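Long-range contact in exotoxin A (Pseudomonas aeruginosa, PDB 1IKP), which transfers ADP-ribose from NAD to a protein target and, as in its toxin family, probably shuts down host protein synthesis through elongation factor 2: residues V103-I117 against M129-L142. The protein carries 2 engineered substitutions. Residues are numbered along the deposited sequence; the frame is centred on the assembly and turned at random.
Sequences VPIGHEKPSNIKVFI and MSPIYTIEMGDELL
Leu142 fills a hollow walled by Val103, Pro104, Lys109, the backbone of Pro110 and Ser111, and Ile113, where an antiparallel beta hairpin of the receptor-binding domain, a concanavalin-like fold, passes into helix 139-145. Its two methyls divide the work: CD1 sits 3.6 Å from Ser111 CA and also meets the Pro104 ring, while CD2 presses on Ile113 CG2 at 3.5 Å, tight for two carbons. Ile113 CG1 lies between its own backbone N and carbonyl carbon (chi1 65°), and CG2 beside the N is the branch that meets Leu142 and, more loosely, Met137 CG.

Strands 112-117 and 132-136 are antiparallel, their N-to-C directions 149° apart, with two hydrogen-bonded pairs, Ile113 with Ile135 (Ile135 N to Ile113 O 3.0 Å, N-H...O angle 169°) and Val115 with Tyr133. On that face Ile113 CG1 rests 4.0 Å from Ile135 CB, the two chains leaning together. The opposite face, with Asn112, Lys114, Thr134 and Glu136, is largely polar: the CG2 methyl of Thr134 packs 3.4 Å from Asn112 CG, and Lys114, bent at chi2, curls back to put NZ 2.8 Å from Thr134 OG1. This NZ also bonds Asn112 OD1 and salt-bridges Glu270.

Along one wall of the hollow, Lys109 runs antiparallel to Leu142, CD and CE brushing its CD1, and ends in a weakly hydrogen-bonded salt bridge from NZ to Asp139 OD1 (3.0 Å), which a water also bridges. Before the helix, Ser111 O accepts from both Met137 N and Gly138 N, the N-cap, and Ser111 OG donates to the syn lone pair of Glu136 OE2 at 2.6 Å.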
ATOM      1  N   VAL A 103     -11.323   2.816  16.338  1.00 10.31           N
ATOM      2  CA  VAL A 103     -11.103   4.231  16.646  1.00 11.65           C
ATOM      3  C   VAL A 103      -9.726   4.340  17.316  1.00 13.39           C
ATOM      4  O   VAL A 103      -9.506   3.767  18.388  1.00 13.48           O
ATOM      5  CB  VAL A 103     -12.199   4.774  17.592  1.00 12.16           C
ATOM      6  CG1 VAL A 103     -11.958   6.274  17.884  1.00 14.43           C
ATOM      7  CG2 VAL A 103     -13.574   4.561  16.949  1.00 13.32           C
ATOM      8  N   PRO A 104      -8.779   5.063  16.686  1.00 12.29           N
ATOM      9  CA  PRO A 104      -7.452   5.188  17.288  1.00 13.36           C
ATOM     10  C   PRO A 104      -7.485   6.235  18.381  1.00 11.81           C
ATOM     11  O   PRO A 104      -8.311   7.144  18.355  1.00 13.53           O
ATOM     12  CB  PRO A 104      -6.575   5.569  16.097  1.00 12.80           C
ATOM     13  CG  PRO A 104      -7.485   6.471  15.306  1.00 11.24           C
ATOM     14  CD  PRO A 104      -8.844   5.767  15.387  1.00 12.85           C
ATOM     15  N   ILE A 105      -6.601   6.066  19.365  1.00 14.00           N
ATOM     16  CA  ILE A 105      -6.510   7.022  20.462  1.00 15.04           C
ATOM     17  C   ILE A 105      -5.032   7.354  20.659  1.00 16.56           C
ATOM     18  O   ILE A 105      -4.145   6.546  20.374  1.00 17.29           O
ATOM     19  CB  ILE A 105      -7.161   6.478  21.784  1.00 17.20           C
ATOM     20  CG1 ILE A 105      -6.536   5.147  22.187  1.00 18.33           C
ATOM     21  CG2 ILE A 105      -8.676   6.357  21.608  1.00 18.67           C
ATOM     22  CD1 ILE A 105      -7.105   4.590  23.493  1.00 18.72           C
ATOM     23  N   GLY A 106      -4.771   8.573  21.112  1.00 20.91           N
ATOM     24  CA  GLY A 106      -3.400   9.003  21.309  1.00 23.37           C
ATOM     25  C   GLY A 106      -3.190  10.378  20.703  1.00 27.57           C
ATOM     26  O   GLY A 106      -3.954  10.807  19.839  1.00 25.76           O
ATOM     27  N   HIS A 107      -2.149  11.067  21.158  1.00 33.56           N
ATOM     28  CA  HIS A 107      -1.825  12.418  20.698  1.00 38.37           C
ATOM     29  C   HIS A 107      -1.521  12.629  19.212  1.00 35.35           C
ATOM     30  O   HIS A 107      -1.911  13.652  18.648  1.00 34.13           O
ATOM     31  CB  HIS A 107      -0.660  12.963  21.525  1.00 51.02           C
ATOM     32  CG  HIS A 107      -0.985  13.142  22.976  1.00 60.04           C
ATOM     33  ND1 HIS A 107      -0.021  13.386  23.931  1.00 63.68           N
ATOM     34  CD2 HIS A 107      -2.169  13.122  23.634  1.00 63.48           C
ATOM     35  CE1 HIS A 107      -0.598  13.508  25.114  1.00 64.69           C
ATOM     36  NE2 HIS A 107      -1.900  13.352  24.961  1.00 64.47           N
ATOM     37  N   GLU A 108      -0.819  11.692  18.579  1.00 31.69           N
ATOM     38  CA  GLU A 108      -0.483  11.832  17.160  1.00 31.41           C
ATOM     39  C   GLU A 108      -1.209  10.796  16.302  1.00 25.64           C
ATOM     40  O   GLU A 108      -0.725  10.342  15.267  1.00 25.18           O
ATOM     41  CB  GLU A 108       1.026  11.703  16.972  1.00 41.87           C
ATOM     42  CG  GLU A 108       1.810  12.847  17.595  1.00 51.38           C
ATOM     43  CD  GLU A 108       3.308  12.650  17.495  1.00 56.01           C
ATOM     44  OE1 GLU A 108       3.806  12.436  16.368  1.00 57.57           O
ATOM     45  OE2 GLU A 108       3.985  12.712  18.543  1.00 57.93           O
ATOM     46  N   LYS A 109      -2.398  10.448  16.742  1.00 22.10           N
ATOM     47  CA  LYS A 109      -3.198   9.454  16.059  1.00 19.16           C
ATOM     48  C   LYS A 109      -3.672   9.849  14.671  1.00 16.91           C
ATOM     49  O   LYS A 109      -3.750  11.037  14.328  1.00 19.44           O
ATOM     50  CB  LYS A 109      -4.433   9.156  16.890  1.00 20.65           C
ATOM     51  CG  LYS A 109      -5.363  10.363  17.051  1.00 21.80           C
ATOM     52  CD  LYS A 109      -6.653   9.964  17.766  1.00 21.10           C
ATOM     53  CE  LYS A 109      -7.491  11.164  18.148  1.00 23.14           C
ATOM     54  NZ  LYS A 109      -6.780  11.999  19.163  1.00 23.34           N
ATOM     55  N   PRO A 110      -3.950   8.844  13.836  1.00 16.04           N
ATOM     56  CA  PRO A 110      -4.455   9.051  12.482  1.00 15.32           C
ATOM     57  C   PRO A 110      -5.824   9.709  12.743  1.00 14.19           C
ATOM     58  O   PRO A 110      -6.416   9.506  13.802  1.00 16.40           O
ATOM     59  CB  PRO A 110      -4.621   7.627  11.960  1.00 16.50           C
ATOM     60  CG  PRO A 110      -3.531   6.878  12.668  1.00 17.35           C
ATOM     61  CD  PRO A 110      -3.591   7.426  14.058  1.00 16.03           C
ATOM     62  N   SER A 111      -6.330  10.473  11.785  1.00 12.07           N
ATOM     63  CA  SER A 111      -7.618  11.144  11.970  1.00 13.42           C
ATOM     64  C   SER A 111      -8.792  10.443  11.286  1.00 12.61           C
ATOM     65  O   SER A 111      -9.759  11.080  10.887  1.00 12.47           O
ATOM     66  CB  SER A 111      -7.513  12.599  11.484  1.00 11.81           C
ATOM     67  OG  SER A 111      -7.028  12.716  10.160  1.00 12.04           O
ATOM     68  N   ASN A 112      -8.715   9.121  11.187  1.00 11.83           N
ATOM     69  CA  ASN A 112      -9.758   8.348  10.545  1.00  9.69           C
ATOM     70  C   ASN A 112     -10.089   7.112  11.359  1.00 10.46           C
ATOM     71  O   ASN A 112      -9.380   6.766  12.315  1.00 10.84           O
ATOM     72  CB  ASN A 112      -9.310   7.921   9.133  1.00  9.47           C
ATOM     73  CG  ASN A 112      -8.028   7.095   9.134  1.00 10.34           C
ATOM     74  OD1 ASN A 112      -8.012   5.919   9.523  1.00 11.32           O
ATOM     75  ND2 ASN A 112      -6.932   7.716   8.691  1.00 11.58           N
ATOM     76  N   ILE A 113     -11.202   6.486  10.993  1.00  8.54           N
ATOM     77  CA  ILE A 113     -11.565   5.201  11.593  1.00 10.11           C
ATOM     78  C   ILE A 113     -11.476   4.137  10.497  1.00  9.36           C
ATOM     79  O   ILE A 113     -11.453   4.448   9.291  1.00  8.91           O
ATOM     80  CB  ILE A 113     -13.016   5.144  12.160  1.00  7.29           C
ATOM     81  CG1 ILE A 113     -14.054   5.279  11.050  1.00  8.33           C
ATOM     82  CG2 ILE A 113     -13.161   6.110  13.279  1.00 10.45           C
ATOM     83  CD1 ILE A 113     -15.470   4.958  11.548  1.00  9.99           C
ATOM     84  N   LYS A 114     -11.401   2.871  10.932  1.00  8.92           N
ATOM     85  CA  LYS A 114     -11.430   1.752   9.983  1.00  8.92           C
ATOM     86  C   LYS A 114     -12.744   1.040  10.251  1.00  9.45           C
ATOM     87  O   LYS A 114     -13.216   1.010  11.389  1.00 11.96           O
ATOM     88  CB  LYS A 114     -10.317   0.724  10.226  1.00  9.71           C
ATOM     89  CG  LYS A 114      -8.914   1.279  10.167  1.00 13.12           C
ATOM     90  CD  LYS A 114      -8.641   2.022   8.870  1.00 13.33           C
ATOM     91  CE  LYS A 114      -7.164   2.435   8.785  1.00 12.74           C
ATOM     92  NZ  LYS A 114      -7.070   3.652   7.974  1.00 13.55           N
ATOM     93  N   VAL A 115     -13.329   0.490   9.196  1.00  8.90           N
ATOM     94  CA  VAL A 115     -14.570  -0.273   9.312  1.00  9.84           C
ATOM     95  C   VAL A 115     -14.399  -1.554   8.501  1.00  8.89           C
ATOM     96  O   VAL A 115     -13.857  -1.529   7.390  1.00 10.00           O
ATOM     97  CB  VAL A 115     -15.778   0.529   8.745  1.00  8.05           C
ATOM     98  CG1 VAL A 115     -17.081  -0.295   8.893  1.00 10.37           C
ATOM     99  CG2 VAL A 115     -15.913   1.843   9.487  1.00  9.47           C
ATOM    100  N   PHE A 116     -14.839  -2.681   9.056  1.00 10.53           N
ATOM    101  CA  PHE A 116     -14.789  -3.920   8.295  1.00 10.11           C
ATOM    102  C   PHE A 116     -15.882  -4.888   8.743  1.00  9.29           C
ATOM    103  O   PHE A 116     -16.425  -4.776   9.860  1.00 11.52           O
ATOM    104  CB  PHE A 116     -13.409  -4.589   8.329  1.00  9.66           C
ATOM    105  CG  PHE A 116     -12.920  -4.925   9.684  1.00 10.52           C
ATOM    106  CD1 PHE A 116     -12.135  -4.032  10.402  1.00 13.65           C
ATOM    107  CD2 PHE A 116     -13.227  -6.154  10.252  1.00 11.93           C
ATOM    108  CE1 PHE A 116     -11.656  -4.366  11.667  1.00 14.24           C
ATOM    109  CE2 PHE A 116     -12.743  -6.478  11.521  1.00 11.50           C
ATOM    110  CZ  PHE A 116     -11.965  -5.591  12.220  1.00 13.79           C
ATOM    111  N   ILE A 117     -16.207  -5.794   7.836  1.00 11.09           N
ATOM    112  CA  ILE A 117     -17.292  -6.758   8.028  1.00 10.50           C
ATOM    113  C   ILE A 117     -16.795  -8.187   7.929  1.00 12.17           C
ATOM    114  O   ILE A 117     -16.006  -8.521   7.047  1.00 13.67           O
ATOM    115  CB  ILE A 117     -18.363  -6.545   6.911  1.00 12.16           C
ATOM    116  CG1 ILE A 117     -18.910  -5.120   6.926  1.00 15.28           C
ATOM    117  CG2 ILE A 117     -19.489  -7.565   7.038  1.00 11.64           C
ATOM    118  CD1 ILE A 117     -19.561  -4.716   8.199  1.00 18.46           C
ATOM    119  N   MET A 129     -14.176 -12.041   4.829  1.00 23.23           N
ATOM    120  CA  MET A 129     -13.872 -10.743   5.418  1.00 25.65           C
ATOM    121  C   MET A 129     -13.876  -9.716   4.308  1.00 23.01           C
ATOM    122  O   MET A 129     -13.299  -9.936   3.243  1.00 21.68           O
ATOM    123  CB  MET A 129     -12.491 -10.735   6.048  1.00 38.05           C
ATOM    124  CG  MET A 129     -12.044 -12.062   6.578  1.00 46.95           C
ATOM    125  SD  MET A 129     -10.347 -11.928   7.110  1.00 51.97           S
ATOM    126  CE  MET A 129     -10.570 -11.941   8.908  1.00 53.44           C
ATOM    127  N   SER A 130     -14.532  -8.591   4.564  1.00 16.43           N
ATOM    128  CA  SER A 130     -14.601  -7.498   3.615  1.00 14.43           C
ATOM    129  C   SER A 130     -13.279  -6.741   3.614  1.00 11.93           C
ATOM    130  O   SER A 130     -12.393  -7.025   4.397  1.00 11.63           O
ATOM    131  CB  SER A 130     -15.640  -6.458   4.078  1.00 11.88           C
ATOM    132  OG  SER A 130     -15.157  -5.697   5.208  1.00 10.35           O
ATOM    133  N   PRO A 131     -13.140  -5.801   2.677  1.00 12.36           N
ATOM    134  CA  PRO A 131     -11.939  -4.981   2.643  1.00 10.81           C
ATOM    135  C   PRO A 131     -12.021  -4.155   3.953  1.00 10.79           C
ATOM    136  O   PRO A 131     -13.079  -4.077   4.615  1.00 10.39           O
ATOM    137  CB  PRO A 131     -12.203  -4.052   1.468  1.00 11.23           C
ATOM    138  CG  PRO A 131     -12.926  -4.909   0.501  1.00 11.26           C
ATOM    139  CD  PRO A 131     -13.885  -5.703   1.400  1.00 13.13           C
ATOM    140  N   ILE A 132     -10.897  -3.553   4.322  1.00  9.99           N
ATOM    141  CA  ILE A 132     -10.810  -2.648   5.463  1.00  9.64           C
ATOM    142  C   ILE A 132     -11.069  -1.254   4.856  1.00  9.93           C
ATOM    143  O   ILE A 132     -10.323  -0.806   3.985  1.00 10.48           O
ATOM    144  CB  ILE A 132      -9.427  -2.714   6.106  1.00  9.55           C
ATOM    145  CG1 ILE A 132      -9.177  -4.148   6.592  1.00 13.30           C
ATOM    146  CG2 ILE A 132      -9.333  -1.706   7.251  1.00 13.60           C
ATOM    147  CD1 ILE A 132      -7.784  -4.407   7.100  1.00 15.12           C
ATOM    148  N   TYR A 133     -12.133  -0.604   5.306  1.00  9.59           N
ATOM    149  CA  TYR A 133     -12.543   0.693   4.775  1.00  9.93           C
ATOM    150  C   TYR A 133     -12.107   1.828   5.688  1.00  9.05           C
ATOM    151  O   TYR A 133     -12.213   1.726   6.905  1.00 11.05           O
ATOM    152  CB  TYR A 133     -14.065   0.723   4.585  1.00  8.32           C
ATOM    153  CG  TYR A 133     -14.583  -0.342   3.642  1.00  8.25           C
ATOM    154  CD1 TYR A 133     -14.395  -0.257   2.264  1.00  9.08           C
ATOM    155  CD2 TYR A 133     -15.291  -1.432   4.143  1.00  9.70           C
ATOM    156  CE1 TYR A 133     -14.913  -1.232   1.398  1.00 10.02           C
ATOM    157  CE2 TYR A 133     -15.793  -2.392   3.304  1.00  9.76           C
ATOM    158  CZ  TYR A 133     -15.617  -2.294   1.937  1.00 11.01           C
ATOM    159  OH  TYR A 133     -16.168  -3.232   1.105  1.00 11.61           O
ATOM    160  N   THR A 134     -11.591   2.907   5.101  1.00  9.19           N
ATOM    161  CA  THR A 134     -11.144   4.040   5.901  1.00  8.87           C
ATOM    162  C   THR A 134     -12.078   5.273   5.748  1.00  8.60           C
ATOM    163  O   THR A 134     -12.350   5.724   4.635  1.00  9.17           O
ATOM    164  CB  THR A 134      -9.709   4.432   5.497  1.00  8.80           C
ATOM    165  OG1 THR A 134      -8.822   3.351   5.807  1.00  8.92           O
ATOM    166  CG2 THR A 134      -9.248   5.678   6.252  1.00 10.83           C
ATOM    167  N   ILE A 135     -12.535   5.822   6.873  1.00  9.15           N
ATOM    168  CA  ILE A 135     -13.419   7.005   6.873  1.00  8.43           C
ATOM    169  C   ILE A 135     -12.841   8.140   7.692  1.00  9.59           C
ATOM    170  O   ILE A 135     -12.665   8.021   8.899  1.00  9.43           O
ATOM    171  CB  ILE A 135     -14.835   6.631   7.385  1.00 10.12           C
ATOM    172  CG1 ILE A 135     -15.431   5.560   6.469  1.00 11.86           C
ATOM    173  CG2 ILE A 135     -15.731   7.879   7.396  1.00  8.74           C
ATOM    174  CD1 ILE A 135     -16.811   5.051   6.896  1.00 10.92           C
ATOM    175  N   GLU A 136     -12.559   9.255   7.010  1.00  9.52           N
ATOM    176  CA  GLU A 136     -11.975  10.435   7.626  1.00 10.41           C
ATOM    177  C   GLU A 136     -12.901  11.139   8.603  1.00 10.65           C
ATOM    178  O   GLU A 136     -14.006  11.530   8.224  1.00 12.65           O
ATOM    179  CB  GLU A 136     -11.559  11.408   6.528  1.00 11.09           C
ATOM    180  CG  GLU A 136     -10.810  12.621   7.035  1.00 10.54           C
ATOM    181  CD  GLU A 136      -9.542  12.257   7.812  1.00 14.11           C
ATOM    182  OE1 GLU A 136      -8.989  11.166   7.574  1.00 11.38           O
ATOM    183  OE2 GLU A 136      -9.080  13.068   8.637  1.00 12.18           O
ATOM    184  N   MET A 137     -12.439  11.359   9.828  1.00 11.25           N
ATOM    185  CA  MET A 137     -13.251  11.991  10.853  1.00 12.30           C
ATOM    186  C   MET A 137     -12.736  13.303  11.403  1.00 13.80           C
ATOM    187  O   MET A 137     -13.514  14.152  11.852  1.00 12.12           O
ATOM    188  CB  MET A 137     -13.468  11.033  12.041  1.00 10.90           C
ATOM    189  CG  MET A 137     -14.205   9.748  11.634  1.00 11.41           C
ATOM    190  SD  MET A 137     -15.943  10.062  11.175  1.00 10.95           S
ATOM    191  CE  MET A 137     -15.955  11.739  10.640  1.00 23.15           C
ATOM    192  N   GLY A 138     -11.431  13.517  11.322  1.00 14.71           N
ATOM    193  CA  GLY A 138     -10.900  14.706  11.958  1.00 14.65           C
ATOM    194  C   GLY A 138     -10.690  14.366  13.429  1.00 14.92           C
ATOM    195  O   GLY A 138     -11.373  13.500  14.021  1.00 13.96           O
ATOM    196  N   ASP A 139      -9.751  15.063  14.062  1.00 15.72           N
ATOM    197  CA  ASP A 139      -9.412  14.810  15.441  1.00 19.08           C
ATOM    198  C   ASP A 139     -10.531  14.928  16.461  1.00 16.90           C
ATOM    199  O   ASP A 139     -10.681  14.086  17.334  1.00 18.44           O
ATOM    200  CB  ASP A 139      -8.288  15.760  15.873  1.00 23.36           C
ATOM    201  CG  ASP A 139      -6.993  15.040  16.184  1.00 29.63           C
ATOM    202  OD1 ASP A 139      -7.025  14.032  16.913  1.00 31.34           O
ATOM    203  OD2 ASP A 139      -5.931  15.500  15.712  1.00 32.00           O
ATOM    204  N   GLU A 140     -11.317  15.994  16.375  1.00 16.38           N
ATOM    205  CA  GLU A 140     -12.352  16.208  17.367  1.00 16.45           C
ATOM    206  C   GLU A 140     -13.490  15.192  17.295  1.00 15.06           C
ATOM    207  O   GLU A 140     -13.962  14.706  18.325  1.00 15.86           O
ATOM    208  CB  GLU A 140     -12.874  17.636  17.258  1.00 19.57           C
ATOM    209  CG  GLU A 140     -13.724  18.056  18.432  1.00 21.10           C
ATOM    210  CD  GLU A 140     -13.034  17.906  19.786  1.00 27.44           C
ATOM    211  OE1 GLU A 140     -11.855  18.292  19.914  1.00 28.72           O
ATOM    212  OE2 GLU A 140     -13.686  17.412  20.732  1.00 28.14           O
ATOM    213  N   LEU A 141     -13.924  14.859  16.087  1.00 13.41           N
ATOM    214  CA  LEU A 141     -14.972  13.857  15.975  1.00 13.11           C
ATOM    215  C   LEU A 141     -14.458  12.495  16.433  1.00 14.04           C
ATOM    216  O   LEU A 141     -15.209  11.724  17.003  1.00 13.15           O
ATOM    217  CB  LEU A 141     -15.517  13.805  14.550  1.00 12.58           C
ATOM    218  CG  LEU A 141     -16.642  12.807  14.214  1.00 12.47           C
ATOM    219  CD1 LEU A 141     -17.766  12.821  15.238  1.00 14.79           C
ATOM    220  CD2 LEU A 141     -17.162  13.179  12.836  1.00 11.09           C
ATOM    221  N   LEU A 142     -13.180  12.186  16.202  1.00 15.43           N
ATOM    222  CA  LEU A 142     -12.653  10.905  16.691  1.00 16.25           C
ATOM    223  C   LEU A 142     -12.740  10.856  18.211  1.00 18.18           C
ATOM    224  O   LEU A 142     -13.055   9.819  18.806  1.00 19.11           O
ATOM    225  CB  LEU A 142     -11.193  10.729  16.318  1.00 15.91           C
ATOM    226  CG  LEU A 142     -10.866  10.238  14.924  1.00 15.92           C
ATOM    227  CD1 LEU A 142      -9.379   9.959  14.872  1.00 14.20           C
ATOM    228  CD2 LEU A 142     -11.649   8.953  14.591  1.00 14.81           C
TER
HETATM  229  O   HOH W   1      -9.967   9.096  19.562  1.00 18.36           O
HETATM  230  O   HOH W   2      -4.793  13.937  18.323  1.00 27.87           O
HETATM  231  O   HOH W   3      -8.939  13.657  19.674  1.00 38.08           O
HETATM  232  O   HOH W   4      -6.382  10.314   7.573  1.00 11.26           O